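GCN5-related N-acetyltransferase (Brucella melitensis biovar Abortus 2308, PDB 3TCV) probably transfers an acetyl group from acetyl-CoA to an amine, perhaps the N-terminal serine or alanine of a protein. Local coordinates at residues 83-86 against 87-90; 93-96 against 97-100; 188-191 against 192-195; 238-241 against 242-245. All coordinates share one frame; numbering follows the deposited sequence.

In the fold
All four contacts are local, each within one continuous run of chain. Contacts 1 and 2 share helix 82-94 and touch where Trp88 meets Phe100. Contacts 2 and 3 both reach the mixed sheet, one at strand 99-105 and one at strand 185-196, an outermost strand within this chain. Contact 4 stands apart on the last helix, its centre about 40 Å from that of contact 1. Contacts 1 and 3 are partly buried and rest on aromatic rings. Contacts 2 and 4 lie at the surface and depend on side-chain hydrogen bonds. Water bridges occur in contacts 1, 2 and 4. Of the four, contact 3 is the one reached by the second subunit.

Contact 1. Residues 83-86 against 87-90; sequences AEFE and PWLD
Phe85 and Trp88 lie side by side on helix 82-94 and point the same way. Their nearest atoms are Phe85 CE1 and Trp88 CE3, 3.7 Å apart. The Phe85 ring and the six-membered ring of Trp88 are tilted by 25°, but they are slid so far apart that they barely overlap. Leu89 is the other apolar partner. Its CB sits over one face of the Phe85 ring, toward the rim, and its CD1 comes to 4.0 Å from Phe85 CE2. Both Phe85 and Trp88 carry CG anti to the backbone N, and this sends the two rings off the helix in the same direction. Phe85 also packs on Leu58 and Phe59 of helix 51-61, and Trp88 meets Phe100 edge-to-face.

The motif is a kinked alpha-helix with a proline inside it. Pro87 has no N-H to give to the turn before. Leu89 N still bonds to Phe85 O at 3.0 Å, and Asp90 N to Glu86 O at 2.8 Å. At the kink a water fills in: it donates to Glu84 O and accepts from Trp88 N at 2.9 Å.

The acidic pair is on another side of the helix. Glu86 OE2 and Asp90 OD1 are 2.7 Å apart, with the carboxylate planes turned 67° against each other. Oxygens this close suggest that one of the two acids holds a proton. Glu86 bends at chi2 (67°) to reach across. Its other oxygen, OE1, forms a salt bridge with Arg82 and passes Leu89 CD2 at 3.7 Å.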
loop_
_atom_site.group_PDB
_atom_site.type_symbol
_atom_site.label_atom_id
_atom_site.label_comp_id
_atom_site.label_asym_id
_atom_site.label_seq_id
_atom_site.Cartn_x
_atom_site.Cartn_y
_atom_site.Cartn_z
ATOM N N ALA B 83 -6.374 -21.027 26.273
ATOM C CA ALA B 83 -6.827 -19.781 26.872
ATOM C C ALA B 83 -6.105 -18.573 26.260
ATOM O O ALA B 83 -6.715 -17.545 26.016
ATOM C CB ALA B 83 -6.658 -19.806 28.385
ATOM N N GLU B 84 -4.806 -18.712 25.995
ATOM C CA GLU B 84 -4.017 -17.599 25.461
ATOM C C GLU B 84 -4.375 -17.257 24.017
ATOM O O GLU B 84 -4.083 -16.158 23.562
ATOM C CB GLU B 84 -2.505 -17.874 25.608
ATOM C CG GLU B 84 -1.991 -17.644 27.032
ATOM C CD GLU B 84 -0.493 -17.911 27.215
ATOM O OE1 GLU B 84 0.148 -18.505 26.336
ATOM O OE2 GLU B 84 0.054 -17.526 28.264
ATOM N N PHE B 85 -5.021 -18.189 23.331
ATOM C CA PHE B 85 -5.441 -18.012 21.941
ATOM C C PHE B 85 -6.711 -17.162 21.831
ATOM O O PHE B 85 -6.973 -16.526 20.804
ATOM C CB PHE B 85 -5.668 -19.400 21.334
ATOM C CG PHE B 85 -5.957 -19.409 19.857
ATOM C CD1 PHE B 85 -5.082 -18.798 18.969
ATOM C CD2 PHE B 85 -7.051 -20.097 19.356
ATOM C CE1 PHE B 85 -5.308 -18.836 17.605
ATOM C CE2 PHE B 85 -7.297 -20.137 17.994
ATOM C CZ PHE B 85 -6.415 -19.514 17.117
ATOM N N GLU B 86 -7.507 -17.151 22.897
ATOM C CA GLU B 86 -8.833 -16.551 22.812
ATOM C C GLU B 86 -8.873 -15.074 22.403
ATOM O O GLU B 86 -9.707 -14.718 21.591
ATOM C CB GLU B 86 -9.636 -16.767 24.114
ATOM C CG GLU B 86 -11.139 -16.559 23.929
ATOM C CD GLU B 86 -11.828 -17.599 23.048
ATOM O OE1 GLU B 86 -11.341 -18.738 22.904
ATOM O OE2 GLU B 86 -12.917 -17.289 22.489
ATOM N N PRO B 87 -7.988 -14.223 22.941
ATOM C CA PRO B 87 -8.061 -12.815 22.534
ATOM C C PRO B 87 -7.879 -12.592 21.031
ATOM O O PRO B 87 -8.662 -11.871 20.424
ATOM C CB PRO B 87 -6.917 -12.168 23.311
ATOM C CG PRO B 87 -6.834 -12.993 24.551
ATOM C CD PRO B 87 -7.061 -14.403 24.070
ATOM N N TRP B 88 -6.856 -13.205 20.455
ATOM C CA TRP B 88 -6.654 -13.118 18.993
ATOM C C TRP B 88 -7.808 -13.678 18.239
ATOM O O TRP B 88 -8.235 -13.114 17.234
ATOM C CB TRP B 88 -5.353 -13.795 18.539
ATOM C CG TRP B 88 -5.149 -13.657 17.038
ATOM C CD1 TRP B 88 -4.471 -12.650 16.351
ATOM C CD2 TRP B 88 -5.664 -14.542 16.000
ATOM N NE1 TRP B 88 -4.538 -12.862 14.994
ATOM C CE2 TRP B 88 -5.238 -13.975 14.719
ATOM C CE3 TRP B 88 -6.439 -15.698 15.996
ATOM C CZ2 TRP B 88 -5.571 -14.570 13.511
ATOM C CZ3 TRP B 88 -6.749 -16.289 14.771
ATOM C CH2 TRP B 88 -6.329 -15.720 13.557
ATOM N N LEU B 89 -8.333 -14.808 18.697
ATOM C CA LEU B 89 -9.433 -15.472 18.030
ATOM C C LEU B 89 -10.679 -14.592 18.011
ATOM O O LEU B 89 -11.345 -14.455 16.984
ATOM C CB LEU B 89 -9.744 -16.788 18.750
ATOM C CG LEU B 89 -10.903 -17.595 18.196
ATOM C CD1 LEU B 89 -10.578 -18.119 16.793
ATOM C CD2 LEU B 89 -11.208 -18.728 19.162
ATOM N N ASP B 90 -11.013 -14.016 19.162
ATOM C CA ASP B 90 -12.184 -13.136 19.247
ATOM C C ASP B 90 -12.048 -11.900 18.349
ATOM O O ASP B 90 -12.986 -11.518 17.647
ATOM C CB ASP B 90 -12.425 -12.724 20.696
ATOM C CG ASP B 90 -12.752 -13.905 21.581
ATOM O OD1 ASP B 90 -12.967 -15.015 21.039
ATOM O OD2 ASP B 90 -12.768 -13.741 22.820
HETATM O O HOH W 1 -4.427 -14.453 21.484
#

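Contact 2. Residues 93-96 against 97-100; sequences SKSD and DPLF
Ser95 OG donates a hydrogen bond to Pro98 O at 2.7 Å. The hydroxyl comes in at an angle to the carbonyl: the C=O...OG angle is 136°, and the donor is tilted 22° from the carbonyl plane. Ser95 holds OG on the far side of CB from its backbone N (chi1 -175°), which turns the hydroxyl across the bend to the proline carbonyl. Ser95 is also the first residue after helix 82-94 to leave helical angles. The cis peptide bond between Asp97 and Pro98 is part of the bend.

Water adds a second polar link. It donates to Ser95 O at 2.6 Å and accepts from Phe100 N at 2.9 Å. The water thus joins Ser95, just past the helix, to Phe100 near the start of strand 99-105.

Carbon atoms touch polar ones at a few places. Pro98 CD lies 3.5 Å from Ser95 OG. Leu99 comes close to two carbonyl oxygens, with its CB 3.6 Å from Asp96 O and its CD1 3.8 Å from Ser95 O.

Charged side chains tie the bend to other parts of the chain. Asp96 OD2 forms a salt bridge with Arg36, which also bonds to Ser93 O. The two carboxylate oxygens of Asp97 accept from the backbone N atoms of Arg119 and Ile120. The bend links helix to strand in the GNAT domain. Helix 82-94 leads into it and strand 99-105 leads out, Leu99 pairing with Leu117 of strand 110-121 by backbone hydrogen bonds and Pro98 packing on Ala116 and Met118 of that strand.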
loop_
_atom_site.group_PDB
_atom_site.type_symbol
_atom_site.label_atom_id
_atom_site.label_comp_id
_atom_site.label_asym_id
_atom_site.label_seq_id
_atom_site.Cartn_x
_atom_site.Cartn_y
_atom_site.Cartn_z
ATOM N N SER B 93 -12.355 -13.034 14.687
ATOM C CA SER B 93 -13.736 -13.429 14.350
ATOM C C SER B 93 -14.666 -12.220 14.120
ATOM O O SER B 93 -15.540 -12.247 13.226
ATOM C CB SER B 93 -14.302 -14.342 15.445
ATOM O OG SER B 93 -13.522 -15.528 15.580
ATOM N N LYS B 94 -14.462 -11.166 14.913
ATOM C CA LYS B 94 -15.259 -9.934 14.840
ATOM C C LYS B 94 -14.770 -8.946 13.758
ATOM O O LYS B 94 -15.546 -8.107 13.307
ATOM C CB LYS B 94 -15.297 -9.243 16.218
ATOM N N SER B 95 -13.497 -9.039 13.361
ATOM C CA SER B 95 -12.880 -8.095 12.410
ATOM C C SER B 95 -13.602 -8.039 11.056
ATOM O O SER B 95 -14.000 -9.077 10.516
ATOM C CB SER B 95 -11.426 -8.514 12.155
ATOM O OG SER B 95 -10.733 -7.587 11.348
ATOM N N ASP B 96 -13.754 -6.843 10.488
ATOM C CA ASP B 96 -14.305 -6.740 9.125
ATOM C C ASP B 96 -13.193 -6.553 8.086
ATOM O O ASP B 96 -13.402 -6.794 6.898
ATOM C CB ASP B 96 -15.343 -5.613 9.011
ATOM C CG ASP B 96 -16.641 -5.921 9.758
ATOM O OD1 ASP B 96 -17.398 -4.961 9.976
ATOM O OD2 ASP B 96 -16.913 -7.091 10.117
ATOM N N ASP B 97 -12.035 -6.088 8.529
ATOM C CA ASP B 97 -10.865 -6.005 7.671
ATOM C C ASP B 97 -9.628 -6.106 8.559
ATOM O O ASP B 97 -9.315 -5.151 9.269
ATOM C CB ASP B 97 -10.869 -4.681 6.898
ATOM C CG ASP B 97 -9.788 -4.625 5.816
ATOM O OD1 ASP B 97 -8.820 -5.416 5.900
ATOM O OD2 ASP B 97 -9.910 -3.758 4.911
ATOM N N PRO B 98 -8.927 -7.250 8.539
ATOM C CA PRO B 98 -9.167 -8.396 7.669
ATOM C C PRO B 98 -10.466 -9.115 7.983
ATOM O O PRO B 98 -10.869 -9.179 9.150
ATOM C CB PRO B 98 -7.989 -9.329 7.973
ATOM C CG PRO B 98 -6.963 -8.478 8.642
ATOM C CD PRO B 98 -7.762 -7.475 9.411
ATOM N N LEU B 99 -11.065 -9.702 6.955
ATOM C CA LEU B 99 -12.242 -10.544 7.084
ATOM C C LEU B 99 -11.781 -11.989 7.072
ATOM O O LEU B 99 -11.414 -12.538 6.016
ATOM C CB LEU B 99 -13.225 -10.286 5.939
ATOM C CG LEU B 99 -14.617 -10.931 6.050
ATOM C CD1 LEU B 99 -15.398 -10.398 7.248
ATOM C CD2 LEU B 99 -15.406 -10.685 4.766
ATOM N N PHE B 100 -11.844 -12.623 8.233
ATOM C CA PHE B 100 -11.285 -13.952 8.422
ATOM C C PHE B 100 -12.237 -15.074 8.126
ATOM O O PHE B 100 -13.435 -14.998 8.435
ATOM C CB PHE B 100 -10.751 -14.127 9.858
ATOM C CG PHE B 100 -9.417 -13.488 10.091
ATOM C CD1 PHE B 100 -8.240 -14.207 9.890
ATOM C CD2 PHE B 100 -9.329 -12.182 10.530
ATOM C CE1 PHE B 100 -7.008 -13.629 10.116
ATOM C CE2 PHE B 100 -8.097 -11.592 10.756
ATOM C CZ PHE B 100 -6.933 -12.320 10.557
HETATM O O HOH W 2 -13.437 -11.624 10.395
#

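Contact 3. Residues 188-191 against 192-195; sequences GIFR and QHMV
Phe190 and His193 meet in a T-shaped (edge-to-face) stack. The edge of the Phe190 ring points at the face of the His193 ring, with the planes at 86° and the centroids 5.4 Å apart. Phe190 CD2 stands above the imidazole toward its rim, 3.7 Å from His193 CD2. Nearer the backbone, His193 CB lies 3.4 Å from Phe190 O and 3.8 Å from Phe190 CB. This is the tightly packed part. Phe190 has CG anti to its carbonyl carbon (chi1 -75°), whereas His193 has CG anti to its backbone N (chi1 -173°). These two settings bring both rings to the same side of the turn. His193 ND1 also bonds to Thr203 OG1, which limits how the imidazole can rotate, and Phe190 meets the Trp205 ring.

The chain makes a type II beta turn from Phe190 to His193 and rounds a corner at Arg191 and Gln192. The strand then resumes with a classic beta bulge, His193 and Met194 both facing Arg201. Strand 185-196 is thus bent within its hairpin with strand 199-209. It is the outermost strand on that side of the sheet within this chain.

The other side of the turn is loose within the segments. The long side chains of Arg191 and Gln192 lead away from the rings. Their polar ends go to the second subunit. Arg191 forms salt bridges with Glu212 and Glu187 of that subunit, and Gln192 NE2 bonds to Asp210 of the same subunit.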
loop_
_atom_site.group_PDB
_atom_site.type_symbol
_atom_site.label_atom_id
_atom_site.label_comp_id
_atom_site.label_asym_id
_atom_site.label_seq_id
_atom_site.Cartn_x
_atom_site.Cartn_y
_atom_site.Cartn_z
ATOM N N GLY B 188 6.905 -5.537 -7.361
ATOM C CA GLY B 188 8.014 -4.839 -6.748
ATOM C C GLY B 188 8.166 -5.082 -5.271
ATOM O O GLY B 188 7.336 -5.764 -4.647
ATOM N N ILE B 189 9.231 -4.498 -4.710
ATOM C CA ILE B 189 9.589 -4.666 -3.306
ATOM C C ILE B 189 9.603 -3.288 -2.604
ATOM O O ILE B 189 10.356 -2.401 -3.009
ATOM C CB ILE B 189 10.965 -5.345 -3.153
ATOM C CG1 ILE B 189 10.902 -6.806 -3.629
ATOM C CG2 ILE B 189 11.428 -5.252 -1.700
ATOM C CD1 ILE B 189 12.269 -7.371 -4.030
ATOM N N PHE B 190 8.778 -3.153 -1.558
ATOM C CA PHE B 190 8.768 -1.982 -0.719
ATOM C C PHE B 190 9.830 -2.200 0.356
ATOM O O PHE B 190 9.654 -3.013 1.293
ATOM C CB PHE B 190 7.405 -1.734 -0.054
ATOM C CG PHE B 190 6.319 -1.166 -0.971
ATOM C CD1 PHE B 190 6.467 -1.107 -2.350
ATOM C CD2 PHE B 190 5.115 -0.724 -0.415
ATOM C CE1 PHE B 190 5.442 -0.622 -3.160
ATOM C CE2 PHE B 190 4.087 -0.233 -1.220
ATOM C CZ PHE B 190 4.270 -0.181 -2.591
ATOM N N ARG B 191 10.905 -1.445 0.236
ATOM C CA ARG B 191 12.027 -1.538 1.168
ATOM C C ARG B 191 11.615 -0.973 2.543
ATOM O O ARG B 191 11.044 0.129 2.626
ATOM C CB ARG B 191 13.239 -0.769 0.606
ATOM C CG ARG B 191 13.701 -1.244 -0.780
ATOM C CD ARG B 191 14.782 -0.365 -1.374
ATOM N NE ARG B 191 14.387 1.070 -1.383
ATOM C CZ ARG B 191 15.226 2.092 -1.235
ATOM N NH1 ARG B 191 16.536 1.892 -1.084
ATOM N NH2 ARG B 191 14.758 3.343 -1.217
ATOM N N GLN B 192 11.932 -1.703 3.618
ATOM C CA GLN B 192 11.655 -1.263 4.994
ATOM C C GLN B 192 10.166 -0.908 5.187
ATOM O O GLN B 192 9.811 0.050 5.863
ATOM C CB GLN B 192 12.588 -0.105 5.403
ATOM C CG GLN B 192 14.059 -0.476 5.301
ATOM C CD GLN B 192 15.056 0.452 6.002
ATOM O OE1 GLN B 192 16.226 0.075 6.184
ATOM N NE2 GLN B 192 14.624 1.655 6.387
ATOM N N HIS B 193 9.308 -1.730 4.608
ATOM C CA HIS B 193 7.863 -1.546 4.666
ATOM C C HIS B 193 7.295 -1.784 6.042
ATOM O O HIS B 193 6.315 -1.176 6.419
ATOM C CB HIS B 193 7.228 -2.488 3.663
ATOM C CG HIS B 193 5.755 -2.313 3.490
ATOM N ND1 HIS B 193 4.903 -3.373 3.401
ATOM C CD2 HIS B 193 4.987 -1.169 3.292
ATOM C CE1 HIS B 193 3.647 -2.914 3.191
ATOM N NE2 HIS B 193 3.693 -1.568 3.137
ATOM N N MET B 194 7.885 -2.711 6.782
ATOM C CA MET B 194 7.413 -3.048 8.122
ATOM C C MET B 194 8.587 -3.440 9.022
ATOM O O MET B 194 9.668 -3.767 8.545
ATOM C CB MET B 194 6.428 -4.233 8.119
ATOM C CG MET B 194 5.288 -4.128 7.137
ATOM S SD MET B 194 4.176 -5.552 7.137
ATOM C CE MET B 194 3.247 -5.163 8.626
ATOM N N VAL B 195 8.315 -3.406 10.317
ATOM C CA VAL B 195 9.096 -4.073 11.347
ATOM C C VAL B 195 8.189 -5.160 11.951
ATOM O O VAL B 195 7.104 -4.855 12.491
ATOM C CB VAL B 195 9.561 -3.089 12.432
ATOM C CG1 VAL B 195 10.387 -3.849 13.498
ATOM C CG2 VAL B 195 10.366 -1.931 11.818
#

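Contact 4. Residues 238-241 against 242-245; sequences TLQE and FRDL
Helix 239-245 opens with regular backbone bonds, Phe242 N to Thr238 O at 3.1 Å, Arg243 N to Leu239 O, Asp244 N to Gln240 O and Leu245 N to Glu241 O. Its start is a capping box. Thr238, the N-cap residue, accepts from Glu241 N through OG1 at 3.1 Å. In return Thr238 N donates to Glu241 OE1 at 2.8 Å, meeting that oxygen from above the carboxylate plane. The two bonds satisfy backbone N-H groups at a helix end that has no earlier turn to receive them.

Gln240 works in two directions at once. Its chain bends at chi2 (70°), bringing the amide back beside the next turn. NE2 donates to Asp244 OD1 at 3.0 Å; the oxygen lies in the amide plane, while NE2 stands above the carboxylate plane. OE1 accepts a weak bond from Arg243 NH2 at 2.8 Å. The amide and guanidinium planes are 69° apart, and NE2 lies over one face of the guanidinium.

Phe242 and Arg243 face helix 213-224. Phe242 packs on Ala222 and Trp223, and Arg243 touches Leu216 and Ala219. The aliphatic part of Arg243 also meets Leu239, with CD 4.2 Å from Leu239 CG. A water accepts from Arg243 NH1 at 2.9 Å and donates weakly to Gln240 OE1 at 3.3 Å.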
loop_
_atom_site.group_PDB
_atom_site.type_symbol
_atom_site.label_atom_id
_atom_site.label_comp_id
_atom_site.label_asym_id
_atom_site.label_seq_id
_atom_site.Cartn_x
_atom_site.Cartn_y
_atom_site.Cartn_z
ATOM N N THR B 238 1.461 -30.405 -12.598
ATOM C CA THR B 238 1.497 -29.315 -11.620
ATOM C C THR B 238 0.663 -28.116 -12.101
ATOM O O THR B 238 0.338 -27.998 -13.291
ATOM C CB THR B 238 2.929 -28.810 -11.390
ATOM O OG1 THR B 238 3.395 -28.190 -12.583
ATOM C CG2 THR B 238 3.893 -29.927 -11.004
ATOM N N LEU B 239 0.341 -27.227 -11.180
ATOM C CA LEU B 239 -0.418 -26.012 -11.490
ATOM C C LEU B 239 0.329 -25.124 -12.488
ATOM O O LEU B 239 -0.271 -24.631 -13.432
ATOM C CB LEU B 239 -0.813 -25.229 -10.209
ATOM C CG LEU B 239 -1.709 -24.000 -10.390
ATOM C CD1 LEU B 239 -2.971 -24.286 -11.216
ATOM C CD2 LEU B 239 -2.091 -23.320 -9.077
ATOM N N GLN B 240 1.643 -24.975 -12.327
ATOM C CA GLN B 240 2.447 -24.242 -13.303
ATOM C C GLN B 240 2.404 -24.891 -14.690
ATOM O O GLN B 240 2.366 -24.198 -15.711
ATOM C CB GLN B 240 3.904 -24.096 -12.842
ATOM C CG GLN B 240 4.815 -23.328 -13.787
ATOM C CD GLN B 240 4.528 -21.841 -13.856
ATOM O OE1 GLN B 240 4.666 -21.137 -12.861
ATOM N NE2 GLN B 240 4.121 -21.355 -15.021
ATOM N N GLU B 241 2.405 -26.218 -14.724
ATOM C CA GLU B 241 2.291 -26.936 -15.995
ATOM C C GLU B 241 0.968 -26.621 -16.706
ATOM O O GLU B 241 0.966 -26.332 -17.888
ATOM C CB GLU B 241 2.498 -28.437 -15.800
ATOM C CG GLU B 241 3.962 -28.781 -15.589
ATOM C CD GLU B 241 4.219 -30.183 -15.049
ATOM O OE1 GLU B 241 3.273 -30.886 -14.636
ATOM O OE2 GLU B 241 5.398 -30.580 -15.025
ATOM N N PHE B 242 -0.148 -26.652 -15.989
ATOM C CA PHE B 242 -1.443 -26.308 -16.597
ATOM C C PHE B 242 -1.491 -24.848 -17.076
ATOM O O PHE B 242 -2.029 -24.542 -18.131
ATOM C CB PHE B 242 -2.589 -26.589 -15.626
ATOM C CG PHE B 242 -3.022 -28.033 -15.600
ATOM C CD1 PHE B 242 -3.673 -28.594 -16.708
ATOM C CD2 PHE B 242 -2.799 -28.837 -14.486
ATOM C CE1 PHE B 242 -4.073 -29.942 -16.705
ATOM C CE2 PHE B 242 -3.205 -30.172 -14.488
ATOM C CZ PHE B 242 -3.856 -30.705 -15.580
ATOM N N ARG B 243 -0.904 -23.943 -16.299
ATOM C CA ARG B 243 -0.865 -22.550 -16.704
ATOM C C ARG B 243 -0.028 -22.396 -17.976
ATOM O O ARG B 243 -0.386 -21.642 -18.888
ATOM C CB ARG B 243 -0.337 -21.666 -15.536
ATOM C CG ARG B 243 -1.322 -21.539 -14.367
ATOM C CD ARG B 243 -0.729 -20.890 -13.110
ATOM N NE ARG B 243 0.136 -19.778 -13.519
ATOM C CZ ARG B 243 1.417 -19.635 -13.186
ATOM N NH1 ARG B 243 2.094 -18.621 -13.712
ATOM N NH2 ARG B 243 2.013 -20.464 -12.318
ATOM N N ASP B 244 1.089 -23.120 -18.051
ATOM C CA ASP B 244 1.918 -23.108 -19.253
ATOM C C ASP B 244 1.139 -23.596 -20.471
ATOM O O ASP B 244 1.328 -23.100 -21.578
ATOM C CB ASP B 244 3.113 -24.054 -19.091
ATOM C CG ASP B 244 4.278 -23.447 -18.328
ATOM O OD1 ASP B 244 4.193 -22.285 -17.865
ATOM O OD2 ASP B 244 5.304 -24.177 -18.256
ATOM N N LEU B 245 0.309 -24.607 -20.266
ATOM C CA LEU B 245 -0.435 -25.221 -21.360
ATOM C C LEU B 245 -1.507 -24.305 -21.942
ATOM O O LEU B 245 -1.788 -24.372 -23.134
ATOM C CB LEU B 245 -1.052 -26.546 -20.926
ATOM C CG LEU B 245 -0.087 -27.716 -20.696
ATOM C CD1 LEU B 245 -0.799 -28.852 -19.967
ATOM C CD2 LEU B 245 0.551 -28.164 -22.009
HETATM O O HOH W 3 4.500 -17.860 -12.355
#